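PDB 4WJ1: antigen MTB48, Mycobacterial protein, which is exported by the ESX-1 type VII secretion system, is able to bind copies of itself, and is probably involved in DNA conjugation in recipient cells. Local coordinates for residues L39-V45 and Y269-I275; S47-S52 and Y127-A131; M156-R160 and A217-V221. All blocks are in the same frame, centred on the assembly; numbering follows the deposited sequence.

Contact 1 of 3, residues L39-V45 and Y269-I275; sequences LATTASV and YANGSQI
Tyr269 reaches Thr41 and Thr42 with the CE2-OH side of its ring where the first turn of helix 40-96 meets the last turn of helix 248-272, a helix-to-helix joint in the elongated all-alpha fold, without strands, that unites the PE and PPE regions of EspB. A chi1 of -180°, CG opposite the backbone N, carries the phenol end over to Thr42. Thr42 OG1 lies at the ring edge, near the ring plane, and hydrogen-bonds Tyr269 OH. The modelled separation of 2.4 Å between Thr42 OG1 and Tyr269 OH is very short and doubtful as a length. Just ahead of the helix, Asp37 OD1 also bonds Thr42 OG1 and Leu39 N. Leu39, at the N-cap position, adds an apolar touch of CD1 on Tyr269 CE2 at 4.1 Å. Phe220 and Leu227 of helix 187-230 pack against the tyrosine as well, placing it among three long helices.

Thr41 makes its closer contacts through the methyl: CG2 is 3.7 Å from Tyr269 CE2 and 3.8 Å from Ala270 CA, wedged beside the end of helix 248-272, while OG1 faces Ala270 CB at 4.0 Å. Its CG2 also reaches the hydroxyl of Ser273.

Val45, one turn on from Thr41, packs where the chain leaves helical geometry at Ser273. Its CG2 sits 3.3 Å from Ser273 O, while CG1 meets Ile275 CD1 at 3.9 Å. Ser273 closes the helix end on itself: at chi1 69° its OG swings back to bond Tyr269 O at 2.8 Å, and the backbone N of Ser273 reaches that same carbonyl oxygen from the opposite face of its plane.

Contact 2 of 3, residues S47-S52 and Y127-A131; sequences SKLMAS and YPSAA
Lys48 and Tyr127 cross at about a right angle, joining the outer side of helix 40-96 to the irregular linker that runs along it towards helix 139-147. Segment 127-131 has no regular secondary structure and packs on the helix chiefly through the side chains of Tyr127 and Pro128.

Carbon contacts carry most of the joint. The aliphatic part of Lys48 runs across the phenol end of Tyr127, its CB approaching Tyr127 OH to 3.3 Å and its CG lying close to Tyr127 CZ. A turn further along the helix, Ala51 CB fits between two neighbours, Tyr127 CD1 at 4.0 Å and Pro128 CD at 3.8 Å.

Polar atoms also meet carbon. Because the lysine chain is extended beyond CG, it continues past the ring along the linker, and Lys48 CE comes within 3.3 Å of Pro128 O, a close approach and not a bond. The two serine hydroxyls touch carbon atoms of the linker and find their bonding partners outside it. Pro128 CB and CG rest on Ser47 OG, the CB at 3.5 Å from that oxygen, which hydrogen-bonds Ser44 O and Ala43 O within its own helix. Ser52 OG lies at the edge of the Tyr127 ring, near its plane, and has a weak bond to the backbone N of Ile278.

Water supplies the polar link between the segments. One molecule lies in the plane of the Tyr127 ring, 2.6 Å from Tyr127 OH, and also accepts a weak bond from Lys48 NZ at 3.5 Å. Linker and helix are therefore joined here by apolar contact and a weakly held water bridge, not by direct hydrogen bonds.

Contact 3 of 3, residues M156-R160 and A217-V221; sequences MKYFR and ATTFV
Ala217 presses its methyl on the first carbons of Arg160, where helices 154-178 and 187-230, the two arms of an antiparallel helical hairpin, pack together in the PPE part of the bundle. The short segments come within 9.4 Å axis to axis at 157°, and Ala217 marks their tightest backbone approach. Its CB lies 3.7 Å from Arg160 CB and, near the ring plane, also meets the edge of Phe159, with Phe159 CD1 4.1 Å away.

Thr218 provides the polar link. Arg160 NH1 donates to Thr218 OG1 at 2.9 Å in a nearly straight bond (162°), with the oxygen almost exactly in the guanidinium plane. Bends at chi2 and chi3 fold the arginine back so that its CG and CD also lie close to this hydroxyl, each 3.3 Å from Thr218 OG1. Thr218 OG1 in turn bonds Ala214 O in its own helix, which fixes the hydroxyl as a donor there and an acceptor towards the arginine.

Phe220 turns towards Met156, a selenomethionine here, whose CG is 3.8 Å from Phe220 CE2 and whose CE lies at the ring edge. Leu49 of helix 40-96 touches both residues.

Val221 ends the row: CG1 nests 3.7 Å from Met156 CB and 3.8 Å from Lys157 CG, while CG2 lies beside the Arg160 guanidinium. The lysine's ammonium group continues to Gln152 O and a salt bridge with Asp225.

The buried side of the interface is thus apolar, while the partly exposed arginine, threonine and lysine place their polar groups at its border.

Contacts 1 and 3 are buried, whereas contact 2 lies at the surface. Helix 40-96 serves contacts 1 and 2 on successive turns, and Ile275 of contact 1 touches Lys48 and Leu49 beside contact 2. Helix 187-230, used in contact 3, meets contact 1 through Phe220, which packs on both Val45 and Tyr269; Leu49 also reaches this phenylalanine. In the two buried contacts a direct side-chain bond, doubtful in length in contact 1 and at the border of contact 3, accompanies apolar packing, while at the surface a water mediates the polar link. Along the sequence contacts 2 and 3 follow one another, both within the loop closed by contact 1, which joins the PE and PPE regions.

Contact 1 of 3, residues L39-V45 and Y269-I275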
loop_
_atom_site.group_PDB
_atom_site.type_symbol
_atom_site.label_atom_id
_atom_site.label_comp_id
_atom_site.label_asym_id
_atom_site.label_seq_id
_atom_site.Cartn_x
_atom_site.Cartn_y
_atom_site.Cartn_z
ATOM N N LEU A 39 -13.104 -22.353 -7.657
ATOM C CA LEU A 39 -14.215 -22.326 -6.713
ATOM C C LEU A 39 -14.725 -20.903 -6.547
ATOM O O LEU A 39 -13.949 -19.944 -6.607
ATOM C CB LEU A 39 -13.801 -22.883 -5.353
ATOM C CG LEU A 39 -13.487 -24.364 -5.310
ATOM C CD1 LEU A 39 -12.853 -24.709 -3.975
ATOM C CD2 LEU A 39 -14.764 -25.158 -5.540
ATOM N N ALA A 40 -16.031 -20.776 -6.328
ATOM C CA ALA A 40 -16.652 -19.466 -6.190
ATOM C C ALA A 40 -16.078 -18.740 -4.982
ATOM O O ALA A 40 -15.760 -17.561 -5.059
ATOM C CB ALA A 40 -18.164 -19.597 -6.075
ATOM N N THR A 41 -15.943 -19.455 -3.873
ATOM C CA THR A 41 -15.334 -18.908 -2.662
ATOM C C THR A 41 -13.931 -18.407 -2.964
ATOM O O THR A 41 -13.563 -17.305 -2.572
ATOM C CB THR A 41 -15.285 -19.971 -1.529
ATOM O OG1 THR A 41 -16.614 -20.272 -1.099
ATOM C CG2 THR A 41 -14.504 -19.482 -0.338
ATOM N N THR A 42 -13.153 -19.209 -3.680
ATOM C CA THR A 42 -11.800 -18.815 -4.027
ATOM C C THR A 42 -11.786 -17.539 -4.863
ATOM O O THR A 42 -10.992 -16.653 -4.612
ATOM C CB THR A 42 -11.082 -19.924 -4.776
ATOM O OG1 THR A 42 -10.863 -21.032 -3.888
ATOM C CG2 THR A 42 -9.742 -19.425 -5.315
ATOM N N ALA A 43 -12.679 -17.435 -5.844
ATOM C CA ALA A 43 -12.721 -16.252 -6.696
ATOM C C ALA A 43 -13.071 -15.026 -5.881
ATOM O O ALA A 43 -12.589 -13.924 -6.148
ATOM C CB ALA A 43 -13.733 -16.424 -7.821
ATOM N N SER A 44 -13.938 -15.225 -4.901
ATOM C CA SER A 44 -14.470 -14.112 -4.153
ATOM C C SER A 44 -13.376 -13.547 -3.281
ATOM O O SER A 44 -13.077 -12.356 -3.357
ATOM C CB SER A 44 -15.663 -14.537 -3.310
ATOM O OG SER A 44 -15.982 -13.510 -2.385
ATOM N N VAL A 45 -12.768 -14.408 -2.467
ATOM C CA VAL A 45 -11.690 -13.979 -1.582
ATOM C C VAL A 45 -10.539 -13.407 -2.408
ATOM O O VAL A 45 -10.012 -12.348 -2.096
ATOM C CB VAL A 45 -11.192 -15.128 -0.700
ATOM C CG1 VAL A 45 -9.936 -14.722 0.054
ATOM C CG2 VAL A 45 -12.280 -15.537 0.275
ATOM N N TYR A 269 -14.049 -23.801 4.446
ATOM C CA TYR A 269 -13.249 -22.951 3.576
ATOM C C TYR A 269 -13.905 -21.574 3.408
ATOM O O TYR A 269 -13.246 -20.538 3.445
ATOM C CB TYR A 269 -13.068 -23.643 2.231
ATOM C CG TYR A 269 -12.254 -22.883 1.217
ATOM C CD1 TYR A 269 -11.008 -22.345 1.541
ATOM C CD2 TYR A 269 -12.720 -22.729 -0.081
ATOM C CE1 TYR A 269 -10.265 -21.664 0.601
ATOM C CE2 TYR A 269 -11.988 -22.054 -1.022
ATOM C CZ TYR A 269 -10.762 -21.521 -0.680
ATOM O OH TYR A 269 -10.049 -20.855 -1.647
ATOM N N ALA A 270 -15.216 -21.578 3.219
ATOM C CA ALA A 270 -15.967 -20.346 3.072
ATOM C C ALA A 270 -15.804 -19.494 4.327
ATOM O O ALA A 270 -15.428 -18.329 4.236
ATOM C CB ALA A 270 -17.427 -20.646 2.806
ATOM N N ASN A 271 -16.056 -20.088 5.493
ATOM C CA ASN A 271 -15.877 -19.387 6.763
ATOM C C ASN A 271 -14.447 -18.939 7.011
ATOM O O ASN A 271 -14.192 -17.766 7.269
ATOM C CB ASN A 271 -16.328 -20.263 7.924
ATOM C CG ASN A 271 -17.805 -20.566 7.875
ATOM O OD1 ASN A 271 -18.566 -19.877 7.193
ATOM N ND2 ASN A 271 -18.225 -21.602 8.597
ATOM N N GLY A 272 -13.516 -19.879 6.916
ATOM C CA GLY A 272 -12.144 -19.642 7.325
ATOM C C GLY A 272 -11.382 -18.672 6.458
ATOM O O GLY A 272 -10.380 -18.106 6.893
ATOM N N SER A 273 -11.847 -18.469 5.231
ATOM C CA SER A 273 -11.124 -17.600 4.314
ATOM C C SER A 273 -11.719 -16.203 4.260
ATOM O O SER A 273 -11.329 -15.410 3.412
ATOM C CB SER A 273 -11.100 -18.197 2.904
ATOM O OG SER A 273 -12.394 -18.169 2.322
ATOM N N GLN A 274 -12.672 -15.906 5.141
ATOM C CA GLN A 274 -13.238 -14.559 5.210
ATOM C C GLN A 274 -12.160 -13.554 5.568
ATOM O O GLN A 274 -11.427 -13.740 6.535
ATOM C CB GLN A 274 -14.362 -14.477 6.240
ATOM C CG GLN A 274 -15.706 -14.963 5.750
ATOM C CD GLN A 274 -16.745 -14.935 6.848
ATOM O OE1 GLN A 274 -17.107 -15.978 7.396
ATOM N NE2 GLN A 274 -17.232 -13.735 7.184
ATOM N N ILE A 275 -12.065 -12.489 4.782
ATOM C CA ILE A 275 -11.060 -11.460 5.005
ATOM C C ILE A 275 -11.706 -10.087 5.068
ATOM O O ILE A 275 -12.842 -9.905 4.624
ATOM C CB ILE A 275 -10.021 -11.458 3.897
ATOM C CG1 ILE A 275 -10.716 -11.197 2.562
ATOM C CG2 ILE A 275 -9.286 -12.774 3.866
ATOM C CD1 ILE A 275 -9.768 -11.070 1.420
#

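Contact 2 of 3, residues S47-S52 and Y127-A131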
loop_
_atom_site.group_PDB
_atom_site.type_symbol
_atom_site.label_atom_id
_atom_site.label_comp_id
_atom_site.label_asym_id
_atom_site.label_seq_id
_atom_site.Cartn_x
_atom_site.Cartn_y
_atom_site.Cartn_z
ATOM N N SER A 47 -10.576 -11.935 -5.419
ATOM C CA SER A 47 -10.848 -10.661 -6.038
ATOM C C SER A 47 -10.817 -9.561 -4.974
ATOM O O SER A 47 -10.503 -8.406 -5.277
ATOM C CB SER A 47 -12.189 -10.686 -6.766
ATOM O OG SER A 47 -13.243 -10.868 -5.843
ATOM N N LYS A 48 -11.116 -9.928 -3.729
ATOM C CA LYS A 48 -11.025 -8.980 -2.614
ATOM C C LYS A 48 -9.577 -8.603 -2.358
ATOM O O LYS A 48 -9.241 -7.423 -2.297
ATOM C CB LYS A 48 -11.654 -9.560 -1.342
ATOM C CG LYS A 48 -13.165 -9.692 -1.444
ATOM C CD LYS A 48 -13.825 -10.085 -0.138
ATOM C CE LYS A 48 -15.337 -10.174 -0.323
ATOM N NZ LYS A 48 -16.053 -10.472 0.944
ATOM N N LEU A 49 -8.714 -9.605 -2.222
ATOM C CA LEU A 49 -7.308 -9.337 -1.981
ATOM C C LEU A 49 -6.693 -8.532 -3.112
ATOM O O LEU A 49 -5.877 -7.653 -2.868
ATOM C CB LEU A 49 -6.530 -10.628 -1.789
ATOM C CG LEU A 49 -6.844 -11.360 -0.493
ATOM C CD1 LEU A 49 -6.239 -12.771 -0.516
ATOM C CD2 LEU A 49 -6.333 -10.574 0.695
HETATM N N MSE A 50 -7.078 -8.830 -4.348
HETATM C CA MSE A 50 -6.542 -8.090 -5.479
HETATM C C MSE A 50 -7.013 -6.633 -5.413
HETATM O O MSE A 50 -6.276 -5.709 -5.756
HETATM C CB MSE A 50 -6.965 -8.728 -6.804
HETATM C CG MSE A 50 -6.383 -10.106 -7.079
HETATM SE SE MSE A 50 -4.441 -10.261 -6.799
HETATM C CE MSE A 50 -4.536 -11.022 -5.001
ATOM N N ALA A 51 -8.245 -6.435 -4.967
ATOM C CA ALA A 51 -8.818 -5.098 -4.923
ATOM C C ALA A 51 -8.093 -4.263 -3.869
ATOM O O ALA A 51 -7.764 -3.109 -4.100
ATOM C CB ALA A 51 -10.308 -5.156 -4.636
ATOM N N SER A 52 -7.824 -4.871 -2.722
ATOM C CA SER A 52 -7.039 -4.224 -1.692
ATOM C C SER A 52 -5.641 -3.882 -2.198
ATOM O O SER A 52 -5.166 -2.774 -1.984
ATOM C CB SER A 52 -6.955 -5.110 -0.453
ATOM O OG SER A 52 -8.221 -5.170 0.202
ATOM N N TYR A 127 -15.222 -2.493 -4.119
ATOM C CA TYR A 127 -14.763 -3.678 -3.428
ATOM C C TYR A 127 -15.778 -4.800 -3.617
ATOM O O TYR A 127 -16.975 -4.616 -3.380
ATOM C CB TYR A 127 -14.548 -3.361 -1.954
ATOM C CG TYR A 127 -13.850 -4.424 -1.151
ATOM C CD1 TYR A 127 -12.474 -4.625 -1.271
ATOM C CD2 TYR A 127 -14.558 -5.209 -0.247
ATOM C CE1 TYR A 127 -11.824 -5.587 -0.520
ATOM C CE2 TYR A 127 -13.920 -6.182 0.506
ATOM C CZ TYR A 127 -12.556 -6.367 0.363
ATOM O OH TYR A 127 -11.927 -7.330 1.118
ATOM N N PRO A 128 -15.307 -5.963 -4.077
ATOM C CA PRO A 128 -16.182 -7.096 -4.393
ATOM C C PRO A 128 -16.896 -7.627 -3.151
ATOM O O PRO A 128 -16.351 -7.523 -2.051
ATOM C CB PRO A 128 -15.214 -8.140 -4.953
ATOM C CG PRO A 128 -13.973 -7.385 -5.297
ATOM C CD PRO A 128 -13.890 -6.278 -4.312
ATOM N N SER A 129 -18.091 -8.184 -3.327
ATOM C CA SER A 129 -18.825 -8.771 -2.208
ATOM C C SER A 129 -19.167 -10.241 -2.480
ATOM O O SER A 129 -19.635 -10.586 -3.567
ATOM C CB SER A 129 -20.100 -7.972 -1.929
ATOM O OG SER A 129 -20.989 -8.066 -3.027
ATOM N N ALA A 130 -18.938 -11.099 -1.486
ATOM C CA ALA A 130 -19.169 -12.538 -1.634
ATOM C C ALA A 130 -20.641 -12.882 -1.842
ATOM O O ALA A 130 -21.524 -12.037 -1.691
ATOM C CB ALA A 130 -18.628 -13.295 -0.416
ATOM N N ALA A 131 -20.892 -14.136 -2.202
ATOM C CA ALA A 131 -22.250 -14.648 -2.306
ATOM C C ALA A 131 -22.842 -14.803 -0.911
ATOM O O ALA A 131 -22.159 -15.267 0.010
ATOM C CB ALA A 131 -22.268 -15.990 -3.056
HETATM O O HOH W 1 -13.706 -8.492 2.590
#

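Contact 3 of 3, residues M156-R160 and A217-V221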
loop_
_atom_site.group_PDB
_atom_site.type_symbol
_atom_site.label_atom_id
_atom_site.label_comp_id
_atom_site.label_asym_id
_atom_site.label_seq_id
_atom_site.Cartn_x
_atom_site.Cartn_y
_atom_site.Cartn_z
HETATM N N MSE A 156 -0.517 -17.131 -4.763
HETATM C CA MSE A 156 -1.043 -16.405 -3.625
HETATM C C MSE A 156 -0.045 -16.354 -2.483
HETATM O O MSE A 156 0.115 -15.315 -1.842
HETATM C CB MSE A 156 -2.364 -17.024 -3.165
HETATM C CG MSE A 156 -3.524 -16.649 -4.081
HETATM SE SE MSE A 156 -3.718 -14.705 -4.305
HETATM C CE MSE A 156 -3.587 -14.158 -2.463
ATOM N N LYS A 157 0.661 -17.450 -2.247
ATOM C CA LYS A 157 1.647 -17.464 -1.171
ATOM C C LYS A 157 2.811 -16.533 -1.489
ATOM O O LYS A 157 3.347 -15.889 -0.601
ATOM C CB LYS A 157 2.144 -18.882 -0.903
ATOM C CG LYS A 157 1.149 -19.708 -0.091
ATOM C CD LYS A 157 1.439 -21.199 -0.146
ATOM C CE LYS A 157 0.480 -21.965 0.758
ATOM N NZ LYS A 157 0.425 -23.423 0.415
ATOM N N TYR A 158 3.187 -16.430 -2.755
ATOM C CA TYR A 158 4.274 -15.535 -3.101
ATOM C C TYR A 158 3.822 -14.064 -2.957
ATOM O O TYR A 158 4.569 -13.204 -2.495
ATOM C CB TYR A 158 4.756 -15.807 -4.510
ATOM C CG TYR A 158 6.027 -15.086 -4.814
ATOM C CD1 TYR A 158 7.062 -15.075 -3.895
ATOM C CD2 TYR A 158 6.203 -14.411 -6.022
ATOM C CE1 TYR A 158 8.241 -14.407 -4.160
ATOM C CE2 TYR A 158 7.375 -13.738 -6.295
ATOM C CZ TYR A 158 8.396 -13.746 -5.361
ATOM O OH TYR A 158 9.572 -13.085 -5.631
ATOM N N PHE A 159 2.592 -13.813 -3.391
ATOM C CA PHE A 159 1.916 -12.544 -3.250
ATOM C C PHE A 159 1.934 -12.149 -1.786
ATOM O O PHE A 159 2.307 -11.030 -1.439
ATOM C CB PHE A 159 0.489 -12.679 -3.810
ATOM C CG PHE A 159 -0.465 -11.541 -3.450
ATOM C CD1 PHE A 159 -1.207 -11.579 -2.278
ATOM C CD2 PHE A 159 -0.683 -10.490 -4.335
ATOM C CE1 PHE A 159 -2.112 -10.575 -1.977
ATOM C CE2 PHE A 159 -1.580 -9.479 -4.038
ATOM C CZ PHE A 159 -2.294 -9.517 -2.853
ATOM N N ARG A 160 1.569 -13.096 -0.927
ATOM C CA ARG A 160 1.574 -12.855 0.505
ATOM C C ARG A 160 2.974 -12.477 0.973
ATOM O O ARG A 160 3.153 -11.499 1.678
ATOM C CB ARG A 160 1.065 -14.081 1.258
ATOM C CG ARG A 160 0.960 -13.905 2.761
ATOM C CD ARG A 160 2.245 -14.306 3.478
ATOM N NE ARG A 160 2.787 -15.559 2.964
ATOM C CZ ARG A 160 2.382 -16.759 3.366
ATOM N NH1 ARG A 160 1.423 -16.856 4.281
ATOM N NH2 ARG A 160 2.925 -17.860 2.851
ATOM N N ALA A 217 -3.994 -12.351 3.274
ATOM C CA ALA A 217 -3.587 -13.363 2.305
ATOM C C ALA A 217 -3.201 -14.663 3.017
ATOM O O ALA A 217 -3.543 -15.755 2.561
ATOM C CB ALA A 217 -2.424 -12.854 1.441
ATOM N N THR A 218 -2.492 -14.535 4.135
ATOM C CA THR A 218 -2.139 -15.686 4.953
ATOM C C THR A 218 -3.390 -16.428 5.397
ATOM O O THR A 218 -3.467 -17.653 5.346
ATOM C CB THR A 218 -1.339 -15.264 6.189
ATOM O OG1 THR A 218 -0.033 -14.831 5.787
ATOM C CG2 THR A 218 -1.214 -16.424 7.171
ATOM N N THR A 219 -4.379 -15.671 5.832
ATOM C CA THR A 219 -5.640 -16.250 6.256
ATOM C C THR A 219 -6.257 -17.066 5.125
ATOM O O THR A 219 -6.749 -18.170 5.340
ATOM C CB THR A 219 -6.583 -15.146 6.731
ATOM O OG1 THR A 219 -6.100 -14.671 7.990
ATOM C CG2 THR A 219 -8.000 -15.662 6.906
ATOM N N PHE A 220 -6.180 -16.527 3.914
ATOM C CA PHE A 220 -6.696 -17.192 2.732
ATOM C C PHE A 220 -5.905 -18.470 2.388
ATOM O O PHE A 220 -6.487 -19.541 2.276
ATOM C CB PHE A 220 -6.682 -16.204 1.569
ATOM C CG PHE A 220 -7.077 -16.793 0.247
ATOM C CD1 PHE A 220 -8.137 -17.669 0.145
ATOM C CD2 PHE A 220 -6.410 -16.426 -0.903
ATOM C CE1 PHE A 220 -8.513 -18.183 -1.069
ATOM C CE2 PHE A 220 -6.785 -16.940 -2.123
ATOM C CZ PHE A 220 -7.838 -17.825 -2.202
ATOM N N VAL A 221 -4.584 -18.372 2.240
ATOM C CA VAL A 221 -3.828 -19.542 1.846
ATOM C C VAL A 221 -3.859 -20.623 2.927
ATOM O O VAL A 221 -3.900 -21.813 2.608
ATOM C CB VAL A 221 -2.379 -19.196 1.482
ATOM C CG1 VAL A 221 -2.360 -18.341 0.243
ATOM C CG2 VAL A 221 -1.676 -18.512 2.617
#